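Local atomic coordinates of 2-oxoglutarate-dependent dioxygenase tropC (Talaromyces stipitatus, PDB entry 6XJJ), a protein that catalyses the iron- and 2-oxoglutarate-dependent oxidation that converts a dearomatized hydroxycyclohexadione into a tropolone during fungal maleic anhydride biosynthesis. Residues Trp49-Ser52 with Thr53-Pro56; Leu184-Asp187 with Leu188-Ile192; Lys108-Val111 with Asp112-Leu115; Cys94-Lys97 with Phe98-Pro102; Arg291-Gly294 with Gly295-Ser299. All coordinates share one frame; numbering follows the deposited sequence.

Along the chain the five local contacts come in the order 1, 4, 3, 2, 5. Helix 171-204 connects four of them: interaction 2 lies on it, while interactions 1, 4 and 5 set side chains against it at different points along its length. Interaction 3 joins through interaction 4, where Ile109 packs on Phe98; the centres of these two are 17 Å apart. Interactions 1 and 2, also 17 Å apart between centres, meet where Trp49 packs on Thr191. Interactions 1 and 3 lie on opposite sides of the chain's centre, with 45 Å between their own centres. Interaction 2 packs against strands of the main sheet of the catalytic fold.

Interaction 1: Trp49-Ser52 with Thr53-Pro56; sequences WLSS and TASP
Ser51 turns its hydroxyl into the bend made by Thr53 and Ala54, and nearly everything in this contact gathers round that one oxygen. Three hydrogen bonds end on it. One comes from the backbone and is not weak: Thr53 N lies 3.3 Å from Ser51 OG and its N-H points almost straight at the oxygen (167°). A second backbone donor, Ala54 N, is 3.4 Å from Ser51 OG but approaches at a bent angle, and this bond is weak. The third comes from a side chain, since Thr53 OG1 gives a weak bond to Ser51 OG over 3.3 Å. Ser51 can receive all three because its OG is anti to its own backbone N (chi1 176°), which swings the hydroxyl forward over the amides that follow.

Apolar contact is slight. Ser51 CB and Ala54 CB meet at 4.0 Å, closing the inner side of the bend.

Bonding a serine oxygen to the N-H two residues on is the signature of an ST turn. Here it follows directly on helix 47-50, Ser51 being the first residue to leave helical geometry, and leads to Ser55, the N-cap of helix 56-72. Ser51 O also bonds to Lys59 NZ of that second helix, and Ser55 OG to Ser58 OG.

Chemically, then, a single hydroxyl acts as a shared acceptor for two consecutive amides of the loop between two helices. With one good bond and two weak ones on a surface bend, the grip is probably modest.

Interaction 2: Leu184-Asp187 with Leu188-Ile192; sequences LMLD and LVSTI
Leu184 to Leu188, Met185 to Val189, Leu186 to Ser190 and Asp187 to Thr191 are successive steps of one alpha helix, each carbonyl oxygen accepting from the amide four residues on. Val189 N lies 2.8 Å from Met185 O, and Leu188 N 3.0 Å from Leu184 O.

Two of these carbonyls take a second bond from a hydroxyl. Ser190 OG reaches Leu186 O at 2.9 Å while Ser190 N bonds to the same oxygen at 3.1 Å, the two donors coming from opposite faces of the carbonyl plane. Thr191 repeats the pattern: its OG1 and its N both lie 3.2 Å from Asp187 O, again on opposite faces. In each residue the hydroxyl oxygen stands beside the backbone N (chi1 -62° in Ser190, -58° in Thr191), which folds it back along the helix so that it donates within the helix.

The apolar side chains make looser contact. Met185, bent at two torsions, lies beside Leu188 and points the same way, Met185 CE to Leu188 CD2 at 4.2 Å. Leu186 and Val189 pass at a slant, with CD1 of the first touching CG1 of the second.

In the middle of helix 171-204 this segment rests on the main sheet: Met185 and Val189 touch Ile251 of strand 249-253, and on strand 311-318 Met185 reaches Phe316 and Val189 reaches Leu318. The side chain of Met185 is about 13 Å from the bound iron ion, so the helix backs the metal-bearing fold without entering the site. Leu186 faces Pro218 and Ser190 faces Leu215, both in loops, and Thr191 lies against helix 47-50.

Interaction 3: Lys108-Val111 with Asp112-Leu115; sequences KISV and DKSL
Ser110 stands between two charged side chains that approach its hydroxyl from directions about a right angle apart: the carboxylate of Asp112 on one side and the ammonium of Lys113 on the other. Asp112 CG sits between its backbone N and carbonyl carbon (chi1 58°), which curls the carboxylate back over the preceding turn. Asp112 OD1 then comes to 2.4 Å from Ser110 OG; a hydrogen bond is likely, although so short a separation is doubtful at this resolution. Met107 O is a second possible acceptor for the Ser110 proton. Lys113 runs alongside the turn, extended until its last torsion bends NZ inward to donate to Ser110 OG at 3.1 Å; NZ also bonds to Met107 O. On the way Lys113 CD passes 3.4 Å from Lys108 O.

Beneath these side chains the backbone makes two successive i+3 to i bonds, a short 3-10 turn: Lys113 N to Ser110 O at 2.8 Å, and Ser114 N to Val111 O at 3.2 Å. Ser114 OG has two carbonyls within reach for its one proton, Val111 O at 2.7 Å and Ser118 O.

After helix 103-107, the segment pairs through Ile109 and Val111 with Tyr122 of strand 121-123. If the close approach of Asp112 is real, the serine hydroxyl would bridge the two opposite charges without their touching directly, and the nearby lysine may favour the charged carboxylate slightly.

Interaction 4: Cys94-Lys97 with Phe98-Pro102; sequences CTKK and FFDLP
The Phe99 ring has Thr95 CG2 at its edge, in the ring plane, 3.5 Å from Phe99 CE2. One face of the same ring is taken by its neighbour: Phe98 brings CD2 over the centre, 3.8 Å above the plane, while Phe99 CE1 lies in the plane of the Phe98 ring, at its edge. Different first torsions set this up, Phe98 CG being anti to the backbone N (chi1 176°) and Phe99 CG beside it (chi1 -69°). Phe98 also meets the rings of Phe142 and Phe174, the latter on helix 171-204.

Beneath the rings the chain is helical, with Phe99 N bonding to Thr95 O at 3.1 Å and Asp100 N to Lys96 O at 2.9 Å. Thr95 uses its hydroxyl on Ile91 O, one turn earlier, which leaves the methyl turned to the phenyl ring.

On the exposed side Lys96 and Asp100 form a salt bridge. Lys96 bends at its end to place NZ 3.2 Å from Asp100 OD2, on the syn lone pair, and the carboxylate folds back over the carbonyl of Lys96.

An i to i+4 salt bridge outside and aromatic rings inside are the marks of an amphipathic helix, here the last turns of helix 85-99. Thr95 and Phe99 settle on Leu224, and Thr95 on Tyr312 and Val314, so the helix packs on strands of the jelly-roll fold characteristic of 2-oxoglutarate dioxygenases.

Interaction 5: Arg291-Gly294 with Gly295-Ser299; sequences RWTG and GYYRS
Thr293 and Tyr297 are brought together by two torsions. In Thr293 OG1 lies between the backbone N and the carbonyl carbon (chi1 67°), a position that turns the hydroxyl to the amides of the following turn and CG2 toward the ring. In Tyr297 CG lies beside its backbone N (chi1 -63°), which sends the ring back past the threonine.

The bond that results is nearly straight: Tyr297 N donates to Thr293 OG1 at 3.2 Å. The hydroxyl's own proton has Met289 O and His290 O, on the last turn of helix 287-292, as possible acceptors, Met289 O the stronger, and in this way the oxygen joins the helix end to the loop. Tyr296 N is also 3.2 Å from Thr293 OG1, and Thr293 CB and Tyr296 CB are 4.0 Å apart.

Apolar contact continues at the ring, where Thr293 CG2 lies 3.6 Å from Tyr297 CD2 and the two side chains cross at about a right angle. Tyr296 places CD2 over one face of the Tyr297 ring, 3.6 Å above the plane and off toward its rim. At the bend, Gly295 has a left-handed backbone (phi 79°) that leaves no room for a CB beside Gly294 O.

Both tyrosines fit between helices. Tyr297 rests on Ile200 of helix 171-204 and on Arg67 and Cys70 of helix 56-72, with its hydroxyl on Leu196 O; Tyr296 packs edge-to-face with Phe204 and bonds through OH to Arg67 NE. Beyond Ser299 the chain runs into strand 302-304, which begins with the iron ligand His302.

Interaction 1: Trp49-Ser52 with Thr53-Pro56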
# COMPACT_ATOMS: atom_id res chain seq x y z
N TRP A 49 16.82 13.36 -0.43
CA TRP A 49 15.67 14.25 -0.34
C TRP A 49 15.28 14.47 1.12
O TRP A 49 14.84 15.57 1.49
CB TRP A 49 14.51 13.68 -1.14
CG TRP A 49 13.49 14.71 -1.60
CD1 TRP A 49 13.52 15.42 -2.78
CD2 TRP A 49 12.32 15.13 -0.91
NE1 TRP A 49 12.43 16.26 -2.86
CE2 TRP A 49 11.68 16.10 -1.73
CE3 TRP A 49 11.73 14.80 0.31
CZ2 TRP A 49 10.50 16.74 -1.35
CZ3 TRP A 49 10.55 15.43 0.68
CH2 TRP A 49 9.95 16.39 -0.15
N LEU A 50 15.45 13.45 1.96
CA LEU A 50 15.19 13.57 3.40
C LEU A 50 16.33 14.23 4.17
O LEU A 50 16.11 14.70 5.29
CB LEU A 50 14.94 12.19 4.00
CG LEU A 50 13.62 11.48 3.70
CD1 LEU A 50 13.66 10.05 4.24
CD2 LEU A 50 12.46 12.27 4.30
N SER A 51 17.55 14.24 3.63
CA SER A 51 18.67 14.89 4.30
C SER A 51 18.55 16.40 4.20
O SER A 51 18.13 16.94 3.18
CB SER A 51 19.99 14.42 3.69
OG SER A 51 21.10 15.09 4.27
N SER A 52 18.92 17.09 5.28
CA SER A 52 18.89 18.54 5.32
C SER A 52 20.23 19.17 4.95
O SER A 52 20.36 20.40 5.00
CB SER A 52 18.44 19.03 6.71
OG SER A 52 19.35 18.64 7.71
N THR A 53 21.21 18.35 4.57
CA THR A 53 22.52 18.84 4.15
C THR A 53 22.93 18.39 2.76
O THR A 53 23.95 18.86 2.25
CB THR A 53 23.61 18.39 5.15
OG1 THR A 53 23.68 16.96 5.17
CG2 THR A 53 23.28 18.87 6.54
N ALA A 54 22.17 17.50 2.13
CA ALA A 54 22.49 17.03 0.79
C ALA A 54 22.42 18.17 -0.22
O ALA A 54 21.62 19.11 -0.08
CB ALA A 54 21.53 15.92 0.37
N SER A 55 23.24 18.06 -1.26
CA SER A 55 23.27 19.08 -2.30
C SER A 55 21.95 19.10 -3.07
O SER A 55 21.25 18.08 -3.16
CB SER A 55 24.42 18.82 -3.27
OG SER A 55 24.26 17.60 -3.97
N PRO A 56 21.57 20.25 -3.64
CA PRO A 56 20.38 20.27 -4.50
C PRO A 56 20.48 19.32 -5.67
O PRO A 56 19.46 18.80 -6.13
CB PRO A 56 20.30 21.73 -4.96
CG PRO A 56 21.02 22.49 -3.90
CD PRO A 56 22.15 21.59 -3.47

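Interaction 2: Leu184-Asp187 with Leu188-Ile192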
# COMPACT_ATOMS: atom_id res chain seq x y z
N LEU A 184 4.31 6.15 10.85
CA LEU A 184 5.50 6.10 10.00
C LEU A 184 5.11 6.04 8.54
O LEU A 184 5.74 6.70 7.70
CB LEU A 184 6.38 4.91 10.37
CG LEU A 184 6.99 4.90 11.77
CD1 LEU A 184 7.68 3.57 12.03
CD2 LEU A 184 7.98 6.03 11.92
N MET A 185 4.07 5.27 8.20
CA MET A 185 3.64 5.22 6.81
C MET A 185 3.09 6.57 6.35
O MET A 185 3.48 7.06 5.28
CB MET A 185 2.57 4.15 6.59
CG MET A 185 2.98 2.69 6.79
SD MET A 185 4.57 2.29 6.03
CE MET A 185 4.31 2.90 4.40
N LEU A 186 2.19 7.18 7.12
CA LEU A 186 1.70 8.51 6.76
C LEU A 186 2.85 9.47 6.51
O LEU A 186 2.80 10.28 5.58
CB LEU A 186 0.77 9.06 7.85
CG LEU A 186 0.36 10.52 7.64
CD1 LEU A 186 -0.30 10.71 6.30
CD2 LEU A 186 -0.58 10.98 8.74
N ASP A 187 3.90 9.41 7.34
CA ASP A 187 5.01 10.32 7.14
C ASP A 187 5.74 10.03 5.84
O ASP A 187 6.10 10.95 5.09
CB ASP A 187 5.99 10.23 8.30
CG ASP A 187 7.14 11.19 8.14
OD1 ASP A 187 6.91 12.41 8.25
OD2 ASP A 187 8.26 10.72 7.87
N LEU A 188 5.99 8.75 5.56
CA LEU A 188 6.68 8.38 4.33
C LEU A 188 5.86 8.74 3.10
O LEU A 188 6.42 9.21 2.10
CB LEU A 188 7.00 6.89 4.35
CG LEU A 188 7.59 6.28 3.08
CD1 LEU A 188 8.89 6.97 2.70
CD2 LEU A 188 7.84 4.80 3.29
N VAL A 189 4.54 8.55 3.14
CA VAL A 189 3.75 8.80 1.94
C VAL A 189 3.66 10.30 1.68
O VAL A 189 3.52 10.73 0.53
CB VAL A 189 2.35 8.16 2.04
CG1 VAL A 189 1.44 8.97 2.94
CG2 VAL A 189 1.75 7.99 0.67
N SER A 190 3.75 11.11 2.74
CA SER A 190 3.79 12.56 2.56
C SER A 190 5.08 12.98 1.87
O SER A 190 5.08 13.88 1.03
CB SER A 190 3.65 13.26 3.90
OG SER A 190 2.40 12.95 4.51
N THR A 191 6.19 12.34 2.23
CA THR A 191 7.45 12.56 1.53
C THR A 191 7.32 12.16 0.06
O THR A 191 7.70 12.92 -0.84
CB THR A 191 8.57 11.75 2.20
OG1 THR A 191 8.68 12.14 3.57
CG2 THR A 191 9.90 11.97 1.49
N ILE A 192 6.78 10.97 -0.20
CA ILE A 192 6.61 10.49 -1.57
C ILE A 192 5.78 11.47 -2.38
O ILE A 192 6.11 11.78 -3.53
CB ILE A 192 5.99 9.08 -1.56
CG1 ILE A 192 6.98 8.09 -0.94
CG2 ILE A 192 5.63 8.62 -2.97
CD1 ILE A 192 6.39 6.74 -0.58

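Interaction 3: Lys108-Val111 with Asp112-Leu115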
# COMPACT_ATOMS: atom_id res chain seq x y z
N LYS A 108 -15.22 -12.30 14.78
CA LYS A 108 -15.90 -11.40 15.71
C LYS A 108 -15.71 -9.93 15.37
O LYS A 108 -16.49 -9.10 15.84
CB LYS A 108 -15.43 -11.68 17.14
CG LYS A 108 -16.09 -12.88 17.81
CD LYS A 108 -15.46 -13.20 19.16
CE LYS A 108 -16.26 -14.28 19.88
NZ LYS A 108 -15.61 -14.74 21.15
N ILE A 109 -14.71 -9.60 14.55
CA ILE A 109 -14.55 -8.23 14.05
C ILE A 109 -14.54 -8.26 12.53
O ILE A 109 -13.84 -7.47 11.88
CB ILE A 109 -13.26 -7.57 14.59
CG1 ILE A 109 -12.03 -8.40 14.21
CG2 ILE A 109 -13.36 -7.38 16.09
CD1 ILE A 109 -10.71 -7.70 14.50
N SER A 110 -15.32 -9.18 11.95
CA SER A 110 -15.42 -9.27 10.50
C SER A 110 -15.94 -7.95 9.93
O SER A 110 -16.69 -7.22 10.57
CB SER A 110 -16.34 -10.42 10.10
OG SER A 110 -17.65 -10.23 10.60
N VAL A 111 -15.54 -7.67 8.68
CA VAL A 111 -15.74 -6.34 8.11
C VAL A 111 -17.21 -5.98 8.05
O VAL A 111 -17.57 -4.79 8.14
CB VAL A 111 -15.07 -6.28 6.71
CG1 VAL A 111 -15.85 -7.09 5.68
CG2 VAL A 111 -14.88 -4.83 6.25
N ASP A 112 -18.10 -6.96 7.89
CA ASP A 112 -19.53 -6.68 7.83
C ASP A 112 -20.09 -6.16 9.15
O ASP A 112 -21.25 -5.73 9.17
CB ASP A 112 -20.30 -7.94 7.42
CG ASP A 112 -20.06 -9.10 8.36
OD1 ASP A 112 -19.17 -8.96 9.23
OD2 ASP A 112 -20.75 -10.13 8.25
N LYS A 113 -19.32 -6.19 10.23
CA LYS A 113 -19.76 -5.69 11.53
C LYS A 113 -19.36 -4.25 11.79
O LYS A 113 -19.80 -3.66 12.78
CB LYS A 113 -19.19 -6.58 12.64
CG LYS A 113 -19.77 -7.98 12.64
CD LYS A 113 -19.19 -8.84 13.75
CE LYS A 113 -19.95 -10.15 13.88
NZ LYS A 113 -19.72 -11.05 12.71
N SER A 114 -18.54 -3.66 10.92
CA SER A 114 -18.08 -2.30 11.11
C SER A 114 -19.20 -1.29 10.86
O SER A 114 -20.18 -1.56 10.16
CB SER A 114 -16.89 -2.01 10.18
OG SER A 114 -17.25 -2.19 8.82
N LEU A 115 -19.03 -0.11 11.44
CA LEU A 115 -20.05 0.93 11.38
C LEU A 115 -20.32 1.33 9.94
O LEU A 115 -19.39 1.68 9.19
CB LEU A 115 -19.61 2.14 12.20
CG LEU A 115 -20.54 3.36 12.23
CD1 LEU A 115 -21.86 3.03 12.93
CD2 LEU A 115 -19.84 4.54 12.90

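Interaction 4: Cys94-Lys97 with Phe98-Pro102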
# COMPACT_ATOMS: atom_id res chain seq x y z
N CYS A 94 3.09 -8.27 14.82
CA CYS A 94 1.66 -8.04 15.00
C CYS A 94 0.84 -8.85 14.00
O CYS A 94 -0.19 -9.43 14.36
CB CYS A 94 1.33 -6.55 14.85
SG CYS A 94 2.02 -5.56 16.15
N THR A 95 1.29 -8.90 12.75
CA THR A 95 0.50 -9.54 11.71
C THR A 95 0.37 -11.03 11.95
O THR A 95 -0.71 -11.61 11.79
CB THR A 95 1.13 -9.25 10.35
OG1 THR A 95 1.30 -7.84 10.20
CG2 THR A 95 0.25 -9.75 9.25
N LYS A 96 1.47 -11.68 12.35
CA LYS A 96 1.43 -13.10 12.66
C LYS A 96 0.57 -13.40 13.88
O LYS A 96 -0.25 -14.32 13.86
CB LYS A 96 2.85 -13.62 12.84
CG LYS A 96 2.99 -15.05 13.30
CD LYS A 96 4.43 -15.51 13.21
CE LYS A 96 4.73 -16.71 14.10
NZ LYS A 96 3.85 -17.88 13.86
N LYS A 97 0.72 -12.62 14.96
CA LYS A 97 -0.15 -12.80 16.11
C LYS A 97 -1.62 -12.70 15.73
O LYS A 97 -2.45 -13.48 16.21
CB LYS A 97 0.19 -11.78 17.21
CG LYS A 97 1.36 -12.21 18.08
CD LYS A 97 1.83 -11.13 19.03
CE LYS A 97 2.91 -11.67 19.95
NZ LYS A 97 3.50 -10.63 20.84
N PHE A 98 -1.98 -11.75 14.87
CA PHE A 98 -3.39 -11.58 14.55
C PHE A 98 -3.92 -12.77 13.75
O PHE A 98 -4.94 -13.37 14.12
CB PHE A 98 -3.63 -10.29 13.77
CG PHE A 98 -5.05 -10.12 13.35
CD1 PHE A 98 -5.99 -9.65 14.24
CD2 PHE A 98 -5.45 -10.47 12.07
CE1 PHE A 98 -7.31 -9.51 13.86
CE2 PHE A 98 -6.76 -10.33 11.69
CZ PHE A 98 -7.70 -9.85 12.59
N PHE A 99 -3.26 -13.12 12.66
CA PHE A 99 -3.79 -14.19 11.82
C PHE A 99 -3.64 -15.56 12.47
O PHE A 99 -4.36 -16.49 12.09
CB PHE A 99 -3.13 -14.14 10.45
CG PHE A 99 -3.54 -12.94 9.64
CD1 PHE A 99 -4.81 -12.89 9.08
CD2 PHE A 99 -2.68 -11.89 9.42
CE1 PHE A 99 -5.21 -11.79 8.33
CE2 PHE A 99 -3.07 -10.78 8.67
CZ PHE A 99 -4.34 -10.74 8.13
N ASP A 100 -2.76 -15.71 13.47
CA ASP A 100 -2.71 -16.95 14.22
C ASP A 100 -3.95 -17.17 15.09
O ASP A 100 -4.14 -18.27 15.61
CB ASP A 100 -1.46 -17.00 15.10
CG ASP A 100 -0.20 -17.26 14.30
OD1 ASP A 100 -0.31 -17.68 13.12
OD2 ASP A 100 0.91 -17.06 14.84
N LEU A 101 -4.80 -16.15 15.24
CA LEU A 101 -5.99 -16.27 16.05
C LEU A 101 -6.96 -17.29 15.45
O LEU A 101 -6.93 -17.55 14.24
CB LEU A 101 -6.69 -14.92 16.18
CG LEU A 101 -5.97 -13.83 16.99
CD1 LEU A 101 -6.64 -12.47 16.81
CD2 LEU A 101 -5.95 -14.21 18.46
N PRO A 102 -7.83 -17.88 16.27
CA PRO A 102 -8.87 -18.76 15.73
C PRO A 102 -9.74 -18.02 14.74
O PRO A 102 -9.97 -16.81 14.85
CB PRO A 102 -9.67 -19.18 16.97
CG PRO A 102 -8.74 -19.01 18.10
CD PRO A 102 -7.86 -17.84 17.75

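Interaction 5: Arg291-Gly294 with Gly295-Ser299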
# COMPACT_ATOMS: atom_id res chain seq x y z
N ARG A 291 -5.15 9.33 -13.56
CA ARG A 291 -6.03 10.31 -14.18
C ARG A 291 -5.60 11.73 -13.84
O ARG A 291 -5.71 12.64 -14.67
CB ARG A 291 -7.47 10.11 -13.72
CG ARG A 291 -8.16 8.84 -14.16
CD ARG A 291 -9.64 9.00 -13.86
NE ARG A 291 -9.87 9.41 -12.47
CZ ARG A 291 -9.92 8.59 -11.43
NH1 ARG A 291 -9.77 7.29 -11.59
NH2 ARG A 291 -10.14 9.09 -10.21
N TRP A 292 -5.15 11.94 -12.61
CA TRP A 292 -4.88 13.29 -12.15
C TRP A 292 -3.62 13.84 -12.79
O TRP A 292 -3.57 15.03 -13.13
CB TRP A 292 -4.93 13.28 -10.62
CG TRP A 292 -4.52 14.49 -9.89
CD1 TRP A 292 -4.66 15.78 -10.29
CD2 TRP A 292 -4.14 14.54 -8.51
NE1 TRP A 292 -4.26 16.63 -9.29
CE2 TRP A 292 -3.95 15.89 -8.18
CE3 TRP A 292 -3.89 13.56 -7.53
CZ2 TRP A 292 -3.53 16.30 -6.92
CZ3 TRP A 292 -3.46 13.97 -6.28
CH2 TRP A 292 -3.28 15.33 -5.98
N THR A 293 -2.63 12.99 -13.05
CA THR A 293 -1.61 13.33 -14.03
C THR A 293 -2.15 12.99 -15.42
O THR A 293 -3.29 12.54 -15.57
CB THR A 293 -0.31 12.58 -13.73
OG1 THR A 293 -0.51 11.17 -13.93
CG2 THR A 293 0.09 12.79 -12.30
N GLY A 294 -1.34 13.20 -16.45
CA GLY A 294 -1.82 12.89 -17.78
C GLY A 294 -1.67 11.42 -18.15
O GLY A 294 -1.55 11.09 -19.34
N GLY A 295 -1.68 10.54 -17.16
CA GLY A 295 -1.02 9.26 -17.31
C GLY A 295 0.48 9.34 -17.12
O GLY A 295 1.18 8.34 -17.34
N TYR A 296 0.99 10.51 -16.72
CA TYR A 296 2.43 10.70 -16.58
C TYR A 296 2.99 9.81 -15.48
O TYR A 296 4.08 9.24 -15.63
CB TYR A 296 2.71 12.18 -16.31
CG TYR A 296 4.16 12.53 -16.15
CD1 TYR A 296 4.99 12.64 -17.26
CD2 TYR A 296 4.70 12.78 -14.90
CE1 TYR A 296 6.33 12.97 -17.11
CE2 TYR A 296 6.02 13.12 -14.74
CZ TYR A 296 6.84 13.21 -15.85
OH TYR A 296 8.16 13.55 -15.71
N TYR A 297 2.26 9.65 -14.39
CA TYR A 297 2.52 8.61 -13.40
C TYR A 297 1.55 7.47 -13.67
O TYR A 297 0.33 7.66 -13.60
CB TYR A 297 2.39 9.16 -11.98
CG TYR A 297 3.40 10.26 -11.63
CD1 TYR A 297 4.70 10.22 -12.12
CD2 TYR A 297 3.06 11.32 -10.80
CE1 TYR A 297 5.62 11.22 -11.81
CE2 TYR A 297 3.98 12.32 -10.48
CZ TYR A 297 5.25 12.26 -10.99
OH TYR A 297 6.16 13.24 -10.67
N ARG A 298 2.08 6.30 -14.02
CA ARG A 298 1.26 5.19 -14.48
C ARG A 298 0.72 4.34 -13.33
O ARG A 298 1.45 4.01 -12.39
CB ARG A 298 2.05 4.28 -15.42
CG ARG A 298 2.41 4.84 -16.79
CD ARG A 298 2.98 3.68 -17.65
NE ARG A 298 2.01 2.58 -17.71
CZ ARG A 298 2.19 1.35 -17.22
NH1 ARG A 298 1.22 0.46 -17.30
NH2 ARG A 298 3.35 0.98 -16.68
N SER A 299 -0.56 3.95 -13.43
CA SER A 299 -1.12 2.88 -12.62
C SER A 299 -1.04 1.57 -13.41
O SER A 299 -1.67 1.44 -14.46
CB SER A 299 -2.57 3.17 -12.23
OG SER A 299 -3.11 2.10 -11.45